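Local coordinates for protein putative fructose-bisphosphate aldolase (Coccidioides immitis, PDB 3PM6) that belongs to the class II fructose-bisphosphate aldolase family and is a TIM-barrel protein that binds a zinc ion, at residues 55-60 with 86-91; 90-95 with 115-120; 235-240 with 291-296; 28-33 with 50-55. All blocks are in the same frame, centred on the assembly; numbering follows the deposited sequence.

Interaction 1: residues 55-60 with 86-91; sequences MILLFP and TLHLDH. With ZN (zinc ion), chain S.
Strands 54-58 and 85-92 are neighbouring staves of the parallel TIM barrel, joined here by a regular ladder that ends at the zinc site. Ile-56 and Leu-58 carry the bonding on one strand: Ile-56 N gives to Thr-86 O and Ile-56 O receives His-88 N, then Leu-58 N gives to His-88 O and Leu-58 O receives Asp-90 N, all four at 2.9 Å. Met-55, Leu-57, Thr-86 and His-88 share the face turned into the barrel, where Lys-247 and Asn-249 of strand 245-250 also reach. Leu-57 and His-88 run side by side, Leu-57 CG meeting the imidazole edge 3.6 Å from His-88 CD2, while ND1 of that ring is bonded to Ser-116. On the other face, the trans chi1 of Leu-87 (180°) swings its CD1 back against the neighbouring strand, 3.4 Å from Ile-56 O and 3.9 Å from Leu-58 CD1. Leu-89 CD1 repeats this two residues along, 3.5 Å from Leu-58 O and also against Pro-60 CD. Beyond the ladder the Phe-59 ring lies alongside the Asp-90 carboxylate, their planes 29° apart, with Phe-59 CE1 3.4 Å from Asp-90 OD2. Next in the chain, His-91 completes a zinc site with His-196 and His-227, its NE2 2.1 Å from the zinc ion.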
loop_
_atom_site.group_PDB
_atom_site.type_symbol
_atom_site.label_atom_id
_atom_site.label_comp_id
_atom_site.label_asym_id
_atom_site.label_seq_id
_atom_site.Cartn_x
_atom_site.Cartn_y
_atom_site.Cartn_z
ATOM N N MET A 55 14.221 -8.439 0.392
ATOM C CA MET A 55 14.192 -7.005 0.227
ATOM C C MET A 55 12.964 -6.671 -0.582
ATOM O O MET A 55 12.591 -7.398 -1.514
ATOM C CB MET A 55 15.467 -6.496 -0.471
ATOM C CG MET A 55 16.718 -6.567 0.386
ATOM S SD MET A 55 18.219 -5.950 -0.498
ATOM C CE MET A 55 19.377 -6.006 0.885
ATOM N N ILE A 56 12.334 -5.569 -0.229
ATOM C CA ILE A 56 11.201 -5.075 -1.007
ATOM C C ILE A 56 11.796 -3.972 -1.924
ATOM O O ILE A 56 12.460 -3.046 -1.439
ATOM C CB ILE A 56 10.078 -4.507 -0.065
ATOM C CG1 ILE A 56 9.491 -5.599 0.853
ATOM C CG2 ILE A 56 8.994 -3.762 -0.839
ATOM C CD1 ILE A 56 8.548 -5.058 1.885
ATOM N N LEU A 57 11.591 -4.104 -3.238
ATOM C CA LEU A 57 12.066 -3.089 -4.169
ATOM C C LEU A 57 10.936 -2.225 -4.692
ATOM O O LEU A 57 9.919 -2.738 -5.126
ATOM C CB LEU A 57 12.844 -3.734 -5.334
ATOM C CG LEU A 57 14.316 -4.009 -5.027
ATOM C CD1 LEU A 57 14.453 -4.943 -3.765
ATOM C CD2 LEU A 57 14.994 -4.657 -6.218
ATOM N N LEU A 58 11.099 -0.906 -4.648
ATOM C CA LEU A 58 10.128 -0.015 -5.273
ATOM C C LEU A 58 10.817 0.713 -6.426
ATOM O O LEU A 58 12.034 0.892 -6.384
ATOM C CB LEU A 58 9.571 0.981 -4.246
ATOM C CG LEU A 58 8.656 0.401 -3.149
ATOM C CD1 LEU A 58 8.439 1.502 -2.135
ATOM C CD2 LEU A 58 7.274 -0.062 -3.731
ATOM N N PHE A 59 10.053 1.109 -7.464
ATOM C CA PHE A 59 10.601 1.928 -8.551
ATOM C C PHE A 59 10.342 3.400 -8.243
ATOM O O PHE A 59 9.545 3.708 -7.331
ATOM C CB PHE A 59 9.990 1.550 -9.910
ATOM C CG PHE A 59 10.317 0.163 -10.347
ATOM C CD1 PHE A 59 11.648 -0.263 -10.473
ATOM C CD2 PHE A 59 9.313 -0.740 -10.617
ATOM C CE1 PHE A 59 11.946 -1.567 -10.853
ATOM C CE2 PHE A 59 9.633 -2.051 -11.022
ATOM C CZ PHE A 59 10.944 -2.444 -11.139
ATOM N N PRO A 60 11.017 4.332 -8.971
ATOM C CA PRO A 60 10.675 5.744 -8.755
ATOM C C PRO A 60 9.192 6.034 -8.953
ATOM O O PRO A 60 8.642 6.969 -8.351
ATOM C CB PRO A 60 11.524 6.481 -9.832
ATOM C CG PRO A 60 12.773 5.641 -9.955
ATOM C CD PRO A 60 12.375 4.187 -9.532
ATOM N N THR A 86 14.498 -5.433 4.230
ATOM C CA THR A 86 14.768 -4.005 4.073
ATOM C C THR A 86 14.204 -3.489 2.769
ATOM O O THR A 86 13.787 -4.271 1.920
ATOM C CB THR A 86 16.285 -3.698 4.152
ATOM O OG1 THR A 86 16.954 -4.309 3.047
ATOM C CG2 THR A 86 16.887 -4.241 5.504
ATOM N N LEU A 87 14.234 -2.167 2.608
ATOM C CA LEU A 87 13.579 -1.473 1.516
ATOM C C LEU A 87 14.589 -0.785 0.563
ATOM O O LEU A 87 15.468 -0.062 1.000
ATOM C CB LEU A 87 12.578 -0.465 2.082
ATOM C CG LEU A 87 11.797 0.362 1.069
ATOM C CD1 LEU A 87 10.942 -0.520 0.156
ATOM C CD2 LEU A 87 10.930 1.370 1.829
ATOM N N HIS A 88 14.429 -1.021 -0.730
ATOM C CA HIS A 88 15.420 -0.623 -1.725
ATOM C C HIS A 88 14.717 0.108 -2.845
ATOM O O HIS A 88 13.698 -0.371 -3.363
ATOM C CB HIS A 88 16.063 -1.896 -2.269
ATOM C CG HIS A 88 17.158 -1.666 -3.262
ATOM N ND1 HIS A 88 18.380 -1.126 -2.915
ATOM C CD2 HIS A 88 17.231 -1.955 -4.584
ATOM C CE1 HIS A 88 19.158 -1.096 -3.985
ATOM N NE2 HIS A 88 18.491 -1.620 -5.003
ATOM N N LEU A 89 15.231 1.273 -3.217
ATOM C CA LEU A 89 14.790 1.925 -4.462
ATOM C C LEU A 89 15.560 1.395 -5.655
ATOM O O LEU A 89 16.761 1.651 -5.809
ATOM C CB LEU A 89 14.918 3.451 -4.381
ATOM C CG LEU A 89 14.367 4.328 -5.524
ATOM C CD1 LEU A 89 12.832 4.209 -5.772
ATOM C CD2 LEU A 89 14.775 5.797 -5.281
ATOM N N ASP A 90 14.873 0.663 -6.531
ATOM C CA ASP A 90 15.563 0.061 -7.698
ATOM C C ASP A 90 15.547 1.039 -8.875
ATOM O O ASP A 90 14.609 1.845 -8.997
ATOM C CB ASP A 90 14.840 -1.256 -8.036
ATOM C CG ASP A 90 15.557 -2.113 -9.059
ATOM O OD1 ASP A 90 16.798 -1.990 -9.263
ATOM O OD2 ASP A 90 14.841 -2.934 -9.684
ATOM N N HIS A 91 16.568 0.981 -9.742
ATOM C CA HIS A 91 16.579 1.760 -11.002
ATOM C C HIS A 91 16.183 3.222 -10.867
ATOM O O HIS A 91 15.370 3.738 -11.617
ATOM C CB HIS A 91 15.764 1.030 -12.076
ATOM C CG HIS A 91 16.398 -0.272 -12.427
ATOM N ND1 HIS A 91 17.692 -0.338 -12.891
ATOM C CD2 HIS A 91 16.002 -1.551 -12.232
ATOM C CE1 HIS A 91 18.041 -1.599 -13.029
ATOM N NE2 HIS A 91 17.038 -2.352 -12.630
HETATM ZN ZN ZN S . 17.117 -4.445 -12.854
#

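Interaction 2: residues 90-95 with 115-120; sequences DHAQDP and DSIMVD. With ZN (zinc ion), chain S.
Asp-120, just past strand 116-119 of the TIM barrel, reaches across to residues 91-93 and holds the zinc ligand His-91 from behind. Its backbone is fixed first: Asp-120 N donates to Ala-92 O at 3.0 Å. From there CB packs against that same carbonyl and Gln-93 CG, and with CG anti to the backbone N (chi1 -178°) the carboxylate is carried on toward the histidine. One oxygen, OD2, is gripped twice. His-91 ND1 gives it a nearly straight bond of 2.7 Å that lies in the imidazole plane and arrives on the anti side of Asp-120 OD2, tilted out of the carboxylate plane. Gln-93 NE2, on an extended side chain, approaches Asp-120 OD2 from the other face at 2.8 Å, well above the carboxylate plane (60° out of it). The second oxygen, OD1, is held by Ser-122. This second-shell grip restrains the rotation of the His-91 ring, whose NE2 binds the zinc ion. Met-118 adds a Met-aromatic contact: its extended chain runs alongside His-91 and puts SD over one ring face, 3.8 Å from the centroid. The same sulfur takes a weak hydrogen bond from His-91 N. On the face turned to the helices, Ala-92 CB meets Ile-117 CG2 at 4.3 Å. Over the ring, Met-118 SD also lies 3.4 Å from Asp-90 OD1.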
loop_
_atom_site.group_PDB
_atom_site.type_symbol
_atom_site.label_atom_id
_atom_site.label_comp_id
_atom_site.label_asym_id
_atom_site.label_seq_id
_atom_site.Cartn_x
_atom_site.Cartn_y
_atom_site.Cartn_z
ATOM N N ASP A 90 14.873 0.663 -6.531
ATOM C CA ASP A 90 15.563 0.061 -7.698
ATOM C C ASP A 90 15.547 1.039 -8.875
ATOM O O ASP A 90 14.609 1.845 -8.997
ATOM C CB ASP A 90 14.840 -1.256 -8.036
ATOM C CG ASP A 90 15.557 -2.113 -9.059
ATOM O OD1 ASP A 90 16.798 -1.990 -9.263
ATOM O OD2 ASP A 90 14.841 -2.934 -9.684
ATOM N N HIS A 91 16.568 0.981 -9.742
ATOM C CA HIS A 91 16.579 1.760 -11.002
ATOM C C HIS A 91 16.183 3.222 -10.867
ATOM O O HIS A 91 15.370 3.738 -11.617
ATOM C CB HIS A 91 15.764 1.030 -12.076
ATOM C CG HIS A 91 16.398 -0.272 -12.427
ATOM N ND1 HIS A 91 17.692 -0.338 -12.891
ATOM C CD2 HIS A 91 16.002 -1.551 -12.232
ATOM C CE1 HIS A 91 18.041 -1.599 -13.029
ATOM N NE2 HIS A 91 17.038 -2.352 -12.630
ATOM N N ALA A 92 16.748 3.890 -9.890
ATOM C CA ALA A 92 16.577 5.301 -9.819
ATOM C C ALA A 92 17.551 5.900 -10.834
ATOM O O ALA A 92 18.763 5.846 -10.622
ATOM C CB ALA A 92 16.874 5.767 -8.397
ATOM N N GLN A 93 17.029 6.447 -11.928
ATOM C CA GLN A 93 17.879 6.847 -13.044
ATOM C C GLN A 93 17.937 8.350 -13.256
ATOM O O GLN A 93 18.387 8.815 -14.311
ATOM C CB GLN A 93 17.467 6.127 -14.345
ATOM C CG GLN A 93 17.501 4.581 -14.220
ATOM C CD GLN A 93 17.107 3.882 -15.527
ATOM O OE1 GLN A 93 16.449 4.471 -16.390
ATOM N NE2 GLN A 93 17.515 2.617 -15.670
ATOM N N ASP A 94 17.526 9.088 -12.224
ATOM C CA ASP A 94 17.419 10.549 -12.250
ATOM C C ASP A 94 17.943 11.093 -10.917
ATOM O O ASP A 94 17.389 10.778 -9.878
ATOM C CB ASP A 94 15.943 10.933 -12.414
ATOM C CG ASP A 94 15.719 12.464 -12.602
ATOM O OD1 ASP A 94 16.465 13.321 -12.038
ATOM O OD2 ASP A 94 14.748 12.810 -13.328
ATOM N N PRO A 95 19.033 11.895 -10.939
ATOM C CA PRO A 95 19.613 12.478 -9.723
ATOM C C PRO A 95 18.581 13.175 -8.797
ATOM O O PRO A 95 18.626 13.006 -7.560
ATOM C CB PRO A 95 20.629 13.481 -10.287
ATOM C CG PRO A 95 21.086 12.811 -11.537
ATOM C CD PRO A 95 19.853 12.192 -12.128
ATOM N N ASP A 115 16.269 1.918 2.952
ATOM C CA ASP A 115 17.539 1.470 3.527
ATOM C C ASP A 115 18.675 1.549 2.496
ATOM O O ASP A 115 19.837 1.677 2.859
ATOM C CB ASP A 115 17.390 0.049 4.043
ATOM C CG ASP A 115 16.274 -0.079 5.067
ATOM O OD1 ASP A 115 16.427 0.447 6.176
ATOM O OD2 ASP A 115 15.236 -0.688 4.763
ATOM N N SER A 116 18.328 1.447 1.206
ATOM C CA SER A 116 19.322 1.431 0.126
ATOM C C SER A 116 18.719 1.939 -1.151
ATOM O O SER A 116 17.505 1.922 -1.327
ATOM C CB SER A 116 19.919 0.031 -0.091
ATOM O OG SER A 116 18.919 -0.941 -0.306
ATOM N N ILE A 117 19.550 2.417 -2.060
ATOM C CA ILE A 117 18.994 3.005 -3.277
ATOM C C ILE A 117 19.910 2.577 -4.377
ATOM O O ILE A 117 21.116 2.559 -4.196
ATOM C CB ILE A 117 18.986 4.552 -3.166
ATOM C CG1 ILE A 117 18.003 5.023 -2.082
ATOM C CG2 ILE A 117 18.756 5.245 -4.547
ATOM C CD1 ILE A 117 17.975 6.594 -1.906
ATOM N N MET A 118 19.347 2.222 -5.522
ATOM C CA MET A 118 20.180 1.961 -6.647
ATOM C C MET A 118 20.426 3.244 -7.419
ATOM O O MET A 118 19.524 3.752 -8.057
ATOM C CB MET A 118 19.599 0.863 -7.571
ATOM C CG MET A 118 20.496 0.602 -8.763
ATOM S SD MET A 118 19.712 -0.427 -10.030
ATOM C CE MET A 118 21.205 -0.766 -11.018
ATOM N N VAL A 119 21.657 3.746 -7.378
ATOM C CA VAL A 119 22.033 4.941 -8.163
ATOM C C VAL A 119 22.403 4.439 -9.547
ATOM O O VAL A 119 23.552 4.071 -9.790
ATOM C CB VAL A 119 23.228 5.719 -7.513
ATOM C CG1 VAL A 119 23.515 6.968 -8.285
ATOM C CG2 VAL A 119 22.921 6.026 -6.032
ATOM N N ASP A 120 21.411 4.381 -10.425
ATOM C CA ASP A 120 21.524 3.750 -11.721
ATOM C C ASP A 120 21.751 4.838 -12.765
ATOM O O ASP A 120 20.798 5.356 -13.353
ATOM C CB ASP A 120 20.227 2.968 -12.056
ATOM C CG ASP A 120 20.321 2.252 -13.393
ATOM O OD1 ASP A 120 21.394 2.379 -14.017
ATOM O OD2 ASP A 120 19.370 1.534 -13.806
HETATM ZN ZN ZN S . 17.117 -4.445 -12.854
#

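Interaction 3: residues 235-240 with 291-296; sequences EIFEKC and DMIDST
Phe-237 of helix 234-242 is met on two sides by residues at the end of helix 271-292. Ile-293 places its CG2 methyl over one ring face in a CH-pi contact, 3.9 Å from the centroid of the Phe-237 ring and closest to its CG. Met-292 comes instead to the ring edge: its SD lies 3.8 Å from Phe-237 CE2, a Met-aromatic contact in which the sulfur is near the plane of the ring. With chi1 at 73°, Ile-293 CG2 stands anti to the carbonyl carbon and so is turned to the aromatic face. One residue along the helix, the bent chain of Glu-238 brings its carboxylate to that of Asp-294 from the opposite direction, the two groups nearly coplanar, with Glu-238 OE2 2.7 Å from Asp-294 OD2. Lys-234 binds both acids. Its NZ forms salt bridges with Glu-238 OE2 and Asp-294 OD1 and a hydrogen bond with Met-292 O. Oxygens this close suggest that one acid probably holds a proton, and the lysine would offset charge that remains. Farther out, Val-248 of strand 245-250 touches both Phe-237 and Ile-293, so the pair sits on the outer side of the barrel wall. The turn that presents Asp-294 is set by its positive phi (62°) and by the bond from Asp-294 N to Asp-291 O at 3.1 Å, with Ser-295 N returning to Met-290 O. These bonds define a Schellman motif, here ending a long helix that packs against a shorter one in the outer layer of a TIM barrel.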
loop_
_atom_site.group_PDB
_atom_site.type_symbol
_atom_site.label_atom_id
_atom_site.label_comp_id
_atom_site.label_asym_id
_atom_site.label_seq_id
_atom_site.Cartn_x
_atom_site.Cartn_y
_atom_site.Cartn_z
ATOM N N GLU A 235 19.770 -23.728 -11.609
ATOM C CA GLU A 235 21.150 -24.030 -12.001
ATOM C C GLU A 235 21.881 -22.736 -12.417
ATOM O O GLU A 235 23.049 -22.537 -12.073
ATOM C CB GLU A 235 21.165 -25.100 -13.107
ATOM C CG GLU A 235 20.746 -26.527 -12.604
ATOM C CD GLU A 235 19.241 -26.826 -12.652
ATOM O OE1 GLU A 235 18.409 -25.894 -12.730
ATOM O OE2 GLU A 235 18.880 -28.031 -12.615
ATOM N N ILE A 236 21.175 -21.845 -13.114
ATOM C CA ILE A 236 21.724 -20.508 -13.442
ATOM C C ILE A 236 22.003 -19.667 -12.177
ATOM O O ILE A 236 23.069 -19.064 -12.041
ATOM C CB ILE A 236 20.811 -19.725 -14.394
ATOM C CG1 ILE A 236 20.799 -20.403 -15.755
ATOM C CG2 ILE A 236 21.267 -18.231 -14.487
ATOM C CD1 ILE A 236 19.705 -19.842 -16.720
ATOM N N PHE A 237 21.046 -19.660 -11.256
ATOM C CA PHE A 237 21.233 -18.998 -9.981
ATOM C C PHE A 237 22.457 -19.532 -9.254
ATOM O O PHE A 237 23.295 -18.736 -8.808
ATOM C CB PHE A 237 19.977 -19.098 -9.107
ATOM C CG PHE A 237 18.799 -18.230 -9.576
ATOM C CD1 PHE A 237 18.931 -16.818 -9.725
ATOM C CD2 PHE A 237 17.539 -18.810 -9.784
ATOM C CE1 PHE A 237 17.826 -16.009 -10.118
ATOM C CE2 PHE A 237 16.422 -18.011 -10.191
ATOM C CZ PHE A 237 16.579 -16.597 -10.359
ATOM N N GLU A 238 22.586 -20.858 -9.171
ATOM C CA GLU A 238 23.728 -21.474 -8.496
ATOM C C GLU A 238 25.050 -20.987 -9.117
ATOM O O GLU A 238 25.956 -20.607 -8.401
ATOM C CB GLU A 238 23.656 -23.025 -8.483
ATOM C CG GLU A 238 22.528 -23.678 -7.614
ATOM C CD GLU A 238 22.432 -23.099 -6.177
ATOM O OE1 GLU A 238 23.460 -22.602 -5.642
ATOM O OE2 GLU A 238 21.319 -23.133 -5.573
ATOM N N LYS A 239 25.132 -20.962 -10.443
ATOM C CA LYS A 239 26.328 -20.496 -11.142
ATOM C C LYS A 239 26.679 -19.050 -10.759
ATOM O O LYS A 239 27.831 -18.756 -10.503
ATOM C CB LYS A 239 26.153 -20.645 -12.661
ATOM C CG LYS A 239 26.276 -22.090 -13.152
ATOM C CD LYS A 239 25.963 -22.259 -14.633
ATOM C CE LYS A 239 26.086 -23.750 -14.974
ATOM N NZ LYS A 239 25.175 -24.244 -16.047
ATOM N N CYS A 240 25.672 -18.177 -10.692
ATOM C CA CYS A 240 25.867 -16.762 -10.340
ATOM C C CYS A 240 26.293 -16.564 -8.898
ATOM O O CYS A 240 27.229 -15.828 -8.639
ATOM C CB CYS A 240 24.604 -15.937 -10.622
ATOM S SG CYS A 240 24.146 -15.872 -12.366
ATOM N N ASP A 291 13.699 -20.636 -2.472
ATOM C CA ASP A 291 14.256 -21.991 -2.563
ATOM C C ASP A 291 15.400 -22.053 -3.590
ATOM O O ASP A 291 16.487 -22.546 -3.293
ATOM C CB ASP A 291 13.144 -22.984 -2.925
ATOM C CG ASP A 291 12.211 -23.258 -1.758
ATOM O OD1 ASP A 291 12.637 -23.037 -0.603
ATOM O OD2 ASP A 291 11.068 -23.716 -1.977
ATOM N N MET A 292 15.163 -21.492 -4.771
ATOM C CA MET A 292 16.132 -21.526 -5.867
ATOM C C MET A 292 17.429 -20.852 -5.444
ATOM O O MET A 292 18.515 -21.331 -5.755
ATOM C CB MET A 292 15.590 -20.826 -7.118
ATOM C CG MET A 292 14.435 -21.553 -7.817
ATOM S SD MET A 292 14.236 -21.011 -9.540
ATOM C CE MET A 292 13.090 -22.267 -10.049
ATOM N N ILE A 293 17.325 -19.750 -4.716
ATOM C CA ILE A 293 18.553 -19.024 -4.385
ATOM C C ILE A 293 19.083 -19.348 -2.979
ATOM O O ILE A 293 19.973 -18.661 -2.468
ATOM C CB ILE A 293 18.401 -17.504 -4.633
ATOM C CG1 ILE A 293 17.509 -16.851 -3.576
ATOM C CG2 ILE A 293 17.923 -17.245 -6.091
ATOM C CD1 ILE A 293 17.241 -15.342 -3.861
ATOM N N ASP A 294 18.505 -20.384 -2.361
ATOM C CA ASP A 294 18.950 -20.914 -1.055
ATOM C C ASP A 294 18.840 -19.931 0.099
ATOM O O ASP A 294 19.624 -19.999 1.015
ATOM C CB ASP A 294 20.398 -21.455 -1.126
ATOM C CG ASP A 294 20.598 -22.444 -2.249
ATOM O OD1 ASP A 294 19.738 -23.345 -2.444
ATOM O OD2 ASP A 294 21.607 -22.292 -2.974
ATOM N N SER A 295 17.882 -19.009 0.049
ATOM C CA SER A 295 17.676 -18.104 1.162
ATOM C C SER A 295 16.684 -18.734 2.152
ATOM O O SER A 295 16.565 -18.308 3.300
ATOM C CB SER A 295 17.193 -16.743 0.670
ATOM O OG SER A 295 15.864 -16.815 0.182
ATOM N N THR A 296 15.977 -19.760 1.690
ATOM C CA THR A 296 14.987 -20.441 2.530
ATOM C C THR A 296 15.682 -20.910 3.818
ATOM O O THR A 296 16.773 -21.495 3.765
ATOM C CB THR A 296 14.349 -21.607 1.751
ATOM O OG1 THR A 296 13.499 -21.061 0.721
ATOM C CG2 THR A 296 13.554 -22.570 2.685
#

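Interaction 4: residues 28-33 with 50-55; sequences AIPAIC and KRSPAM
Ile-29 grips two residues of the neighbouring stretch at once, and with the backbone ladder it forms the tight part of this contact between strands 29-33 and 54-58. Its CG2 rests 3.7 Å from Met-55 CG. With chi2 bent (-56°), CD1 folds back beside CG2 and lies 3.7 Å from Pro-53 CG, the two side chains crossing at about a right angle. Leu-18 of helix 16-24 touches both Ile-29 and Met-55 in the same apolar cluster. Alongside it, Met-55 is fixed by both of its backbone polar atoms: Met-55 N donates to Pro-30 O at 2.9 Å, and Ile-32 N donates to Met-55 O at 3.0 Å. Ala-31 stands between these bonds as the parallel partner of Met-55, and its small side chain is consistent with the close approach of the strands, the CA atoms of Ala-31 and Met-55 being 4.5 Å apart. The Pro-30 ring presses its CD against Pro-53 O at 3.3 Å. Beyond this point the packing thins. Pro-30 CG stands 4.1 Å from Ala-54 CB, and Ser-52 barely meets the proline, its OG bonding to Pro-53 O and to Ser-295. The chain then runs back to the partly exposed Arg-51, in the Schellman turn that ends helix 37-49, where none of the modelled atoms touches residues 28-33. Both strands and that helix form a beta-alpha-beta unit of the TIM barrel. Across the strands every hydrogen bond is between backbone atoms and the side chains meet almost entirely through carbon, so the ladder sets direction and register and apolar contact the close fit.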
loop_
_atom_site.group_PDB
_atom_site.type_symbol
_atom_site.label_atom_id
_atom_site.label_comp_id
_atom_site.label_asym_id
_atom_site.label_seq_id
_atom_site.Cartn_x
_atom_site.Cartn_y
_atom_site.Cartn_z
ATOM N N ALA A 28 21.829 -15.969 -1.922
ATOM C CA ALA A 28 21.488 -14.588 -2.283
ATOM C C ALA A 28 20.172 -14.159 -1.635
ATOM O O ALA A 28 19.300 -14.989 -1.356
ATOM C CB ALA A 28 21.445 -14.406 -3.784
ATOM N N ILE A 29 20.077 -12.853 -1.372
ATOM C CA ILE A 29 18.897 -12.210 -0.823
ATOM C C ILE A 29 17.901 -12.064 -1.981
ATOM O O ILE A 29 18.279 -11.619 -3.063
ATOM C CB ILE A 29 19.285 -10.794 -0.282
ATOM C CG1 ILE A 29 20.365 -10.907 0.806
ATOM C CG2 ILE A 29 18.052 -9.983 0.191
ATOM C CD1 ILE A 29 20.010 -11.839 2.021
ATOM N N PRO A 30 16.644 -12.492 -1.775
ATOM C CA PRO A 30 15.646 -12.260 -2.823
ATOM C C PRO A 30 15.208 -10.805 -2.775
ATOM O O PRO A 30 14.767 -10.360 -1.747
ATOM C CB PRO A 30 14.475 -13.179 -2.423
ATOM C CG PRO A 30 14.626 -13.393 -0.903
ATOM C CD PRO A 30 16.103 -13.196 -0.583
ATOM N N ALA A 31 15.360 -10.077 -3.875
ATOM C CA ALA A 31 15.042 -8.636 -3.934
ATOM C C ALA A 31 13.888 -8.442 -4.912
ATOM O O ALA A 31 14.084 -8.392 -6.128
ATOM C CB ALA A 31 16.271 -7.845 -4.380
ATOM N N ILE A 32 12.677 -8.376 -4.391
ATOM C CA ILE A 32 11.476 -8.508 -5.208
ATOM C C ILE A 32 10.871 -7.163 -5.455
ATOM O O ILE A 32 10.485 -6.472 -4.500
ATOM C CB ILE A 32 10.407 -9.394 -4.451
ATOM C CG1 ILE A 32 11.058 -10.661 -3.874
ATOM C CG2 ILE A 32 9.183 -9.673 -5.325
ATOM C CD1 ILE A 32 11.685 -11.566 -4.920
ATOM N N CYS A 33 10.804 -6.778 -6.731
ATOM C CA CYS A 33 10.118 -5.585 -7.146
ATOM C C CYS A 33 8.644 -5.724 -6.985
ATOM O O CYS A 33 8.036 -6.717 -7.432
ATOM C CB CYS A 33 10.398 -5.285 -8.626
ATOM S SG CYS A 33 12.137 -5.088 -8.919
ATOM N N LYS A 50 8.996 -18.944 4.874
ATOM C CA LYS A 50 10.204 -19.688 4.502
ATOM C C LYS A 50 11.394 -19.382 5.404
ATOM O O LYS A 50 12.513 -19.887 5.181
ATOM C CB LYS A 50 10.581 -19.369 3.045
ATOM C CG LYS A 50 9.509 -19.713 2.028
ATOM C CD LYS A 50 9.294 -21.219 1.965
ATOM C CE LYS A 50 10.278 -21.853 1.034
ATOM N NZ LYS A 50 9.718 -23.096 0.474
ATOM N N ARG A 51 11.180 -18.535 6.405
ATOM C CA ARG A 51 12.267 -18.112 7.295
ATOM C C ARG A 51 13.433 -17.589 6.457
ATOM O O ARG A 51 14.562 -18.057 6.569
ATOM C CB ARG A 51 12.708 -19.280 8.197
ATOM N N SER A 52 13.143 -16.623 5.594
ATOM C CA SER A 52 14.153 -16.073 4.663
ATOM C C SER A 52 14.166 -14.572 4.850
ATOM O O SER A 52 13.099 -13.957 4.989
ATOM C CB SER A 52 13.791 -16.382 3.200
ATOM O OG SER A 52 14.598 -15.626 2.292
ATOM N N PRO A 53 15.370 -13.981 4.822
ATOM C CA PRO A 53 15.548 -12.563 4.607
ATOM C C PRO A 53 14.977 -12.207 3.233
ATOM O O PRO A 53 14.741 -13.103 2.422
ATOM C CB PRO A 53 17.061 -12.429 4.577
ATOM C CG PRO A 53 17.518 -13.757 3.987
ATOM C CD PRO A 53 16.660 -14.693 4.776
ATOM N N ALA A 54 14.730 -10.921 2.988
ATOM C CA ALA A 54 14.209 -10.457 1.695
ATOM C C ALA A 54 14.426 -8.980 1.583
ATOM O O ALA A 54 14.784 -8.341 2.542
ATOM C CB ALA A 54 12.680 -10.768 1.536
ATOM N N MET A 55 14.221 -8.439 0.392
ATOM C CA MET A 55 14.192 -7.005 0.227
ATOM C C MET A 55 12.964 -6.671 -0.582
ATOM O O MET A 55 12.591 -7.398 -1.514
ATOM C CB MET A 55 15.467 -6.496 -0.471
ATOM C CG MET A 55 16.718 -6.567 0.386
ATOM S SD MET A 55 18.219 -5.950 -0.498
ATOM C CE MET A 55 19.377 -6.006 0.885
#

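Interactions 4, 1 and 2 follow one another round the barrel wall, joining strands 29-33, 54-58, 85-92 and 116-119 in turn. All three are buried. Interactions 4 and 1 share Met-55, whereas interactions 1 and 2 share Asp-90 and His-91 and both reach the zinc ion. Their chemistry changes along the way: interaction 4 is apolar with a short ladder, interaction 1 has the most regular ladder, and interaction 2 depends on polar side chains behind a metal ligand. Interaction 3 lies outside the sheet, partly buried, and pairs helices through an aromatic ring and a charged cluster. It touches interaction 4 through Lys-50 with Asp-291 and Ser-52 with Ser-295.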